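Local coordinates for protein arabinan endo-1,5-alpha-l-arabinosidase A (Cellvibrio cellulosa, PDB 1GYH) that cleaves the alpha-1,5-arabinofuranosyl linkages of linear plant cell-wall arabinan, releasing almost exclusively arabinotriose, at residues Tyr204-Trp209 and Gly300-Asp305; Tyr266-Asp269 and Leu274-His277. One frame throughout, in Å; residues are numbered along the deposited sequence.

Interaction 1: residues Tyr204-Trp209 and Gly300-Asp305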
loop_
_atom_site.group_PDB
_atom_site.type_symbol
_atom_site.label_atom_id
_atom_site.label_comp_id
_atom_site.label_asym_id
_atom_site.label_seq_id
_atom_site.Cartn_x
_atom_site.Cartn_y
_atom_site.Cartn_z
ATOM N N TYR A 204 6.977 -9.860 -8.074
ATOM C CA TYR A 204 7.863 -9.218 -7.099
ATOM C C TYR A 204 7.043 -8.661 -5.921
ATOM O O TYR A 204 6.158 -7.838 -6.123
ATOM C CB TYR A 204 8.701 -8.098 -7.710
ATOM C CG TYR A 204 9.701 -8.630 -8.739
ATOM C CD1 TYR A 204 9.285 -8.970 -10.025
ATOM C CD2 TYR A 204 11.036 -8.826 -8.406
ATOM C CE1 TYR A 204 10.206 -9.468 -10.967
ATOM C CE2 TYR A 204 11.960 -9.358 -9.354
ATOM C CZ TYR A 204 11.540 -9.661 -10.614
ATOM O OH TYR A 204 12.442 -10.200 -11.524
ATOM N N LEU A 205 7.398 -9.103 -4.715
ATOM C CA LEU A 205 6.756 -8.643 -3.460
ATOM C C LEU A 205 7.644 -7.609 -2.837
ATOM O O LEU A 205 8.791 -7.911 -2.442
ATOM C CB LEU A 205 6.540 -9.817 -2.493
ATOM C CG LEU A 205 6.093 -9.436 -1.052
ATOM C CD1 LEU A 205 4.820 -8.679 -1.076
ATOM C CD2 LEU A 205 5.972 -10.689 -0.225
ATOM N N PHE A 206 7.137 -6.383 -2.778
ATOM C CA PHE A 206 7.769 -5.313 -2.057
ATOM C C PHE A 206 7.146 -5.232 -0.628
ATOM O O PHE A 206 5.962 -5.436 -0.465
ATOM C CB PHE A 206 7.516 -3.960 -2.757
ATOM C CG PHE A 206 8.043 -3.881 -4.179
ATOM C CD1 PHE A 206 9.322 -3.453 -4.437
ATOM C CD2 PHE A 206 7.237 -4.228 -5.250
ATOM C CE1 PHE A 206 9.813 -3.414 -5.745
ATOM C CE2 PHE A 206 7.737 -4.179 -6.565
ATOM C CZ PHE A 206 8.998 -3.750 -6.798
ATOM N N ALA A 207 7.960 -4.893 0.356
ATOM C CA ALA A 207 7.515 -4.735 1.737
ATOM C C ALA A 207 8.343 -3.682 2.437
ATOM O O ALA A 207 9.497 -3.414 2.077
ATOM C CB ALA A 207 7.624 -6.081 2.491
ATOM N N SER A 208 7.717 -3.059 3.447
ATOM C CA SER A 208 8.361 -2.040 4.253
ATOM C C SER A 208 8.853 -2.675 5.557
ATOM O O SER A 208 8.103 -3.365 6.226
ATOM C CB SER A 208 7.379 -0.883 4.493
ATOM O OG SER A 208 7.073 -0.158 3.299
ATOM N N TRP A 209 10.121 -2.453 5.895
ATOM C CA TRP A 209 10.720 -2.936 7.136
ATOM C C TRP A 209 11.023 -1.740 8.038
ATOM O O TRP A 209 11.302 -0.612 7.568
ATOM C CB TRP A 209 12.034 -3.699 6.865
ATOM C CG TRP A 209 11.913 -5.185 6.526
ATOM C CD1 TRP A 209 10.769 -5.908 6.271
ATOM C CD2 TRP A 209 12.998 -6.108 6.353
ATOM N NE1 TRP A 209 11.090 -7.218 5.989
ATOM C CE2 TRP A 209 12.445 -7.367 6.047
ATOM C CE3 TRP A 209 14.389 -6.001 6.452
ATOM C CZ2 TRP A 209 13.231 -8.503 5.835
ATOM C CZ3 TRP A 209 15.181 -7.139 6.226
ATOM C CH2 TRP A 209 14.601 -8.363 5.930
ATOM N N GLY A 300 18.112 -9.898 -12.636
ATOM C CA GLY A 300 16.669 -9.919 -12.617
ATOM C C GLY A 300 16.020 -9.236 -11.397
ATOM O O GLY A 300 14.881 -9.565 -11.077
ATOM N N TRP A 301 16.739 -8.320 -10.744
ATOM C CA TRP A 301 16.287 -7.628 -9.511
ATOM C C TRP A 301 16.078 -6.135 -9.754
ATOM O O TRP A 301 16.852 -5.480 -10.507
ATOM C CB TRP A 301 17.272 -7.857 -8.328
ATOM C CG TRP A 301 17.358 -9.294 -7.993
ATOM C CD1 TRP A 301 18.258 -10.177 -8.496
ATOM C CD2 TRP A 301 16.488 -10.046 -7.154
ATOM N NE1 TRP A 301 18.010 -11.438 -8.022
ATOM C CE2 TRP A 301 16.910 -11.384 -7.207
ATOM C CE3 TRP A 301 15.377 -9.723 -6.342
ATOM C CZ2 TRP A 301 16.303 -12.383 -6.471
ATOM C CZ3 TRP A 301 14.771 -10.733 -5.627
ATOM C CH2 TRP A 301 15.215 -12.037 -5.709
ATOM N N PRO A 302 15.068 -5.565 -9.113
ATOM C CA PRO A 302 14.794 -4.138 -9.274
ATOM C C PRO A 302 15.861 -3.287 -8.651
ATOM O O PRO A 302 16.518 -3.694 -7.677
ATOM C CB PRO A 302 13.439 -3.923 -8.563
ATOM C CG PRO A 302 13.328 -5.051 -7.575
ATOM C CD PRO A 302 14.127 -6.220 -8.179
ATOM N N GLN A 303 16.050 -2.115 -9.245
ATOM C CA GLN A 303 17.055 -1.148 -8.829
ATOM C C GLN A 303 16.488 0.266 -9.052
ATOM O O GLN A 303 15.780 0.517 -10.050
ATOM C CB GLN A 303 18.326 -1.377 -9.660
ATOM C CG GLN A 303 19.453 -0.548 -9.300
ATOM C CD GLN A 303 20.620 -0.649 -10.300
ATOM O OE1 GLN A 303 21.264 -1.709 -10.423
ATOM N NE2 GLN A 303 20.885 0.458 -11.015
ATOM N N VAL A 304 16.752 1.166 -8.103
ATOM C CA VAL A 304 16.430 2.592 -8.231
ATOM C C VAL A 304 17.630 3.491 -7.917
ATOM O O VAL A 304 18.599 3.063 -7.273
ATOM C CB VAL A 304 15.209 2.969 -7.354
ATOM C CG1 VAL A 304 13.947 2.263 -7.841
ATOM C CG2 VAL A 304 15.478 2.669 -5.849
ATOM N N ASP A 305 17.588 4.726 -8.408
ATOM C CA ASP A 305 18.649 5.701 -8.210
ATOM C C ASP A 305 18.172 6.631 -7.079
ATOM O O ASP A 305 17.238 7.390 -7.262
ATOM C CB ASP A 305 18.916 6.454 -9.540
ATOM C CG ASP A 305 19.914 7.618 -9.421
ATOM O OD1 ASP A 305 20.502 7.870 -8.316
ATOM O OD2 ASP A 305 20.186 8.328 -10.439
#
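Y204 and P302 bring strand 202-209 and the short strand 302-303 closest together, yet their CA atoms remain 8.9 Å apart, so the backbones are not paired and side chains bridge the two sheets. The Y204 phenol points to the G300 carbonyl rather than along the line to P302. With chi1 at -66°, CG stands anti to the carbonyl carbon and the phenol reaches across to the loop before strand 302-303. Its hydroxyl donates a hydrogen bond to the G300 carbonyl, OH to O 2.6 Å. The C=O...donor angle is 155° and the donor is tilted 16° from the carbonyl plane, while the oxygen itself lies near the plane of the ring, at its edge. R226 adds a weak hydrogen bond to the same oxygen. Further back along the ring, CE2 of Y204 rests 4.0 Å from CD of P302, and CD2 is equally near; the two side chains lie at a slant to each other. F206, two residues on, completes the apolar patch: its CE1 approaches CG of P302 at 4.3 Å, and L250 touches both side chains. Y204 and W296 also form an edge-to-face pair. The tyrosine-to-carbonyl bond and the apolar contacts beside it join two consecutive sheets of the five-bladed beta-propeller, the fold of this family 43 glycoside hydrolase, with the outermost strand of one sheet facing the neighbouring blade.

Interaction 2: residues Tyr266-Asp269 and Leu274-His277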
loop_
_atom_site.group_PDB
_atom_site.type_symbol
_atom_site.label_atom_id
_atom_site.label_comp_id
_atom_site.label_asym_id
_atom_site.label_seq_id
_atom_site.Cartn_x
_atom_site.Cartn_y
_atom_site.Cartn_z
ATOM N N TYR A 266 4.182 0.418 -10.636
ATOM C CA TYR A 266 3.335 0.378 -11.802
ATOM C C TYR A 266 4.147 0.344 -13.085
ATOM O O TYR A 266 5.306 0.809 -13.129
ATOM C CB TYR A 266 2.430 1.615 -11.864
ATOM C CG TYR A 266 1.591 1.787 -10.596
ATOM C CD1 TYR A 266 0.392 1.117 -10.451
ATOM C CD2 TYR A 266 2.029 2.602 -9.561
ATOM C CE1 TYR A 266 -0.392 1.274 -9.305
ATOM C CE2 TYR A 266 1.263 2.770 -8.390
ATOM C CZ TYR A 266 0.050 2.105 -8.275
ATOM O OH TYR A 266 -0.738 2.258 -7.154
ATOM N N THR A 267 3.513 -0.248 -14.088
ATOM C CA THR A 267 3.970 -0.213 -15.461
ATOM C C THR A 267 2.998 0.658 -16.246
ATOM O O THR A 267 1.832 0.325 -16.386
ATOM C CB THR A 267 4.054 -1.654 -16.007
ATOM O OG1 THR A 267 5.044 -2.418 -15.284
ATOM C CG2 THR A 267 4.554 -1.645 -17.491
ATOM N N TRP A 268 3.499 1.787 -16.748
ATOM C CA TRP A 268 2.752 2.735 -17.574
ATOM C C TRP A 268 3.485 2.937 -18.922
ATOM O O TRP A 268 4.645 3.368 -18.934
ATOM C CB TRP A 268 2.693 4.094 -16.879
ATOM C CG TRP A 268 1.934 4.094 -15.518
ATOM C CD1 TRP A 268 0.741 3.505 -15.235
ATOM C CD2 TRP A 268 2.337 4.764 -14.317
ATOM N NE1 TRP A 268 0.382 3.756 -13.925
ATOM C CE2 TRP A 268 1.345 4.525 -13.345
ATOM C CE3 TRP A 268 3.434 5.563 -13.969
ATOM C CZ2 TRP A 268 1.421 5.042 -12.054
ATOM C CZ3 TRP A 268 3.514 6.074 -12.677
ATOM C CH2 TRP A 268 2.516 5.794 -11.739
ATOM N N ASP A 269 2.808 2.622 -20.028
ATOM C CA ASP A 269 3.351 2.891 -21.375
ATOM C C ASP A 269 4.779 2.347 -21.535
ATOM O O ASP A 269 5.663 3.053 -22.043
ATOM C CB ASP A 269 3.351 4.386 -21.677
ATOM C CG ASP A 269 2.014 5.018 -21.444
ATOM O OD1 ASP A 269 0.964 4.475 -21.867
ATOM O OD2 ASP A 269 1.912 6.076 -20.815
ATOM N N LEU A 274 8.318 3.281 -9.326
ATOM C CA LEU A 274 8.167 3.048 -7.885
ATOM C C LEU A 274 7.559 4.347 -7.255
ATOM O O LEU A 274 8.051 5.442 -7.519
ATOM C CB LEU A 274 9.542 2.792 -7.284
ATOM C CG LEU A 274 9.534 2.414 -5.780
ATOM C CD1 LEU A 274 8.984 1.074 -5.546
ATOM C CD2 LEU A 274 10.927 2.488 -5.200
ATOM N N VAL A 275 6.511 4.202 -6.441
ATOM C CA VAL A 275 5.731 5.341 -5.862
ATOM C C VAL A 275 5.775 5.152 -4.325
ATOM O O VAL A 275 5.456 4.085 -3.830
ATOM C CB VAL A 275 4.282 5.353 -6.381
ATOM C CG1 VAL A 275 3.452 6.562 -5.861
ATOM C CG2 VAL A 275 4.268 5.445 -7.903
ATOM N N LEU A 276 6.218 6.158 -3.597
ATOM C CA LEU A 276 6.408 6.029 -2.139
ATOM C C LEU A 276 6.335 7.379 -1.408
ATOM O O LEU A 276 6.281 8.443 -2.043
ATOM C CB LEU A 276 7.756 5.353 -1.838
ATOM C CG LEU A 276 9.074 5.981 -2.316
ATOM C CD1 LEU A 276 9.429 7.206 -1.487
ATOM C CD2 LEU A 276 10.200 5.002 -2.172
ATOM N N HIS A 277 6.318 7.334 -0.068
ATOM C CA HIS A 277 6.516 8.559 0.704
ATOM C C HIS A 277 7.859 8.540 1.399
ATOM O O HIS A 277 8.398 7.471 1.700
ATOM C CB HIS A 277 5.366 8.844 1.689
ATOM C CG HIS A 277 5.320 7.937 2.883
ATOM N ND1 HIS A 277 4.341 6.977 3.042
ATOM C CD2 HIS A 277 6.104 7.862 3.986
ATOM C CE1 HIS A 277 4.521 6.351 4.193
ATOM N NE2 HIS A 277 5.596 6.851 4.778
#
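The rings of Y266 and W268 both meet V275 through one methyl group, CG2, but in different ways. It lies at the edge of the Y266 ring and in its plane, 4.0 Å from CD2 and 4.1 Å from CE2, beside the bond between those two atoms. The W268 indole meets it obliquely, with CH2 of W268 4.2 Å from CG2 of V275. One face of the indole carries CB of Y266, 3.4 Å above the plane and offset toward the rim, so the tyrosine packs against the tryptophan as well as against the valine. Other aromatic rings join the group: W19 meets the indole edge-to-face, and Y273 meets it with planes inclined by about 35°.

The torsions of V275 account for the position of the methyl. CG1 stands anti to the backbone N (chi1 -177°), which sets CG2 beside that nitrogen and against the two rings. Contact across the segments is wholly apolar; the polar end of Y266 is held elsewhere, its OH hydrogen-bonded to the backbone N of M12.

The backbone pairs through Y266 with Y273 and V275 with S264, so the side-chain contact runs diagonally across the antiparallel hairpin of strands 257-268 and 271-280. On the same face, M12 of strand 11-15 touches both W268 and V275, and V11 touches Y266, which seats this blade against the N-terminal sheet. Strand 286-296 flanks the hairpin beyond strand 271-280.

From the N terminus, the chain first reaches 204-209, in the sheet that begins with strand 191-199, and its partner 300-305 follows after 90 intervening residues. Interaction 1 closes a loop holding the last two strands of that sheet, 221-227 and 248-251, and the first three of the next. Interaction 2 is nested inside it; only four residues separate its segments, three of them already in strand 271-280. The two contacts meet where CG1 of V304 packs 4.0 Å from CD2 of L274. They share the sheet from strand 257-268 to strand 302-303: interaction 1 ties it to the preceding blade, whereas the hairpin of interaction 2 rests on the N-terminal blade, so the last sheet lies against the first.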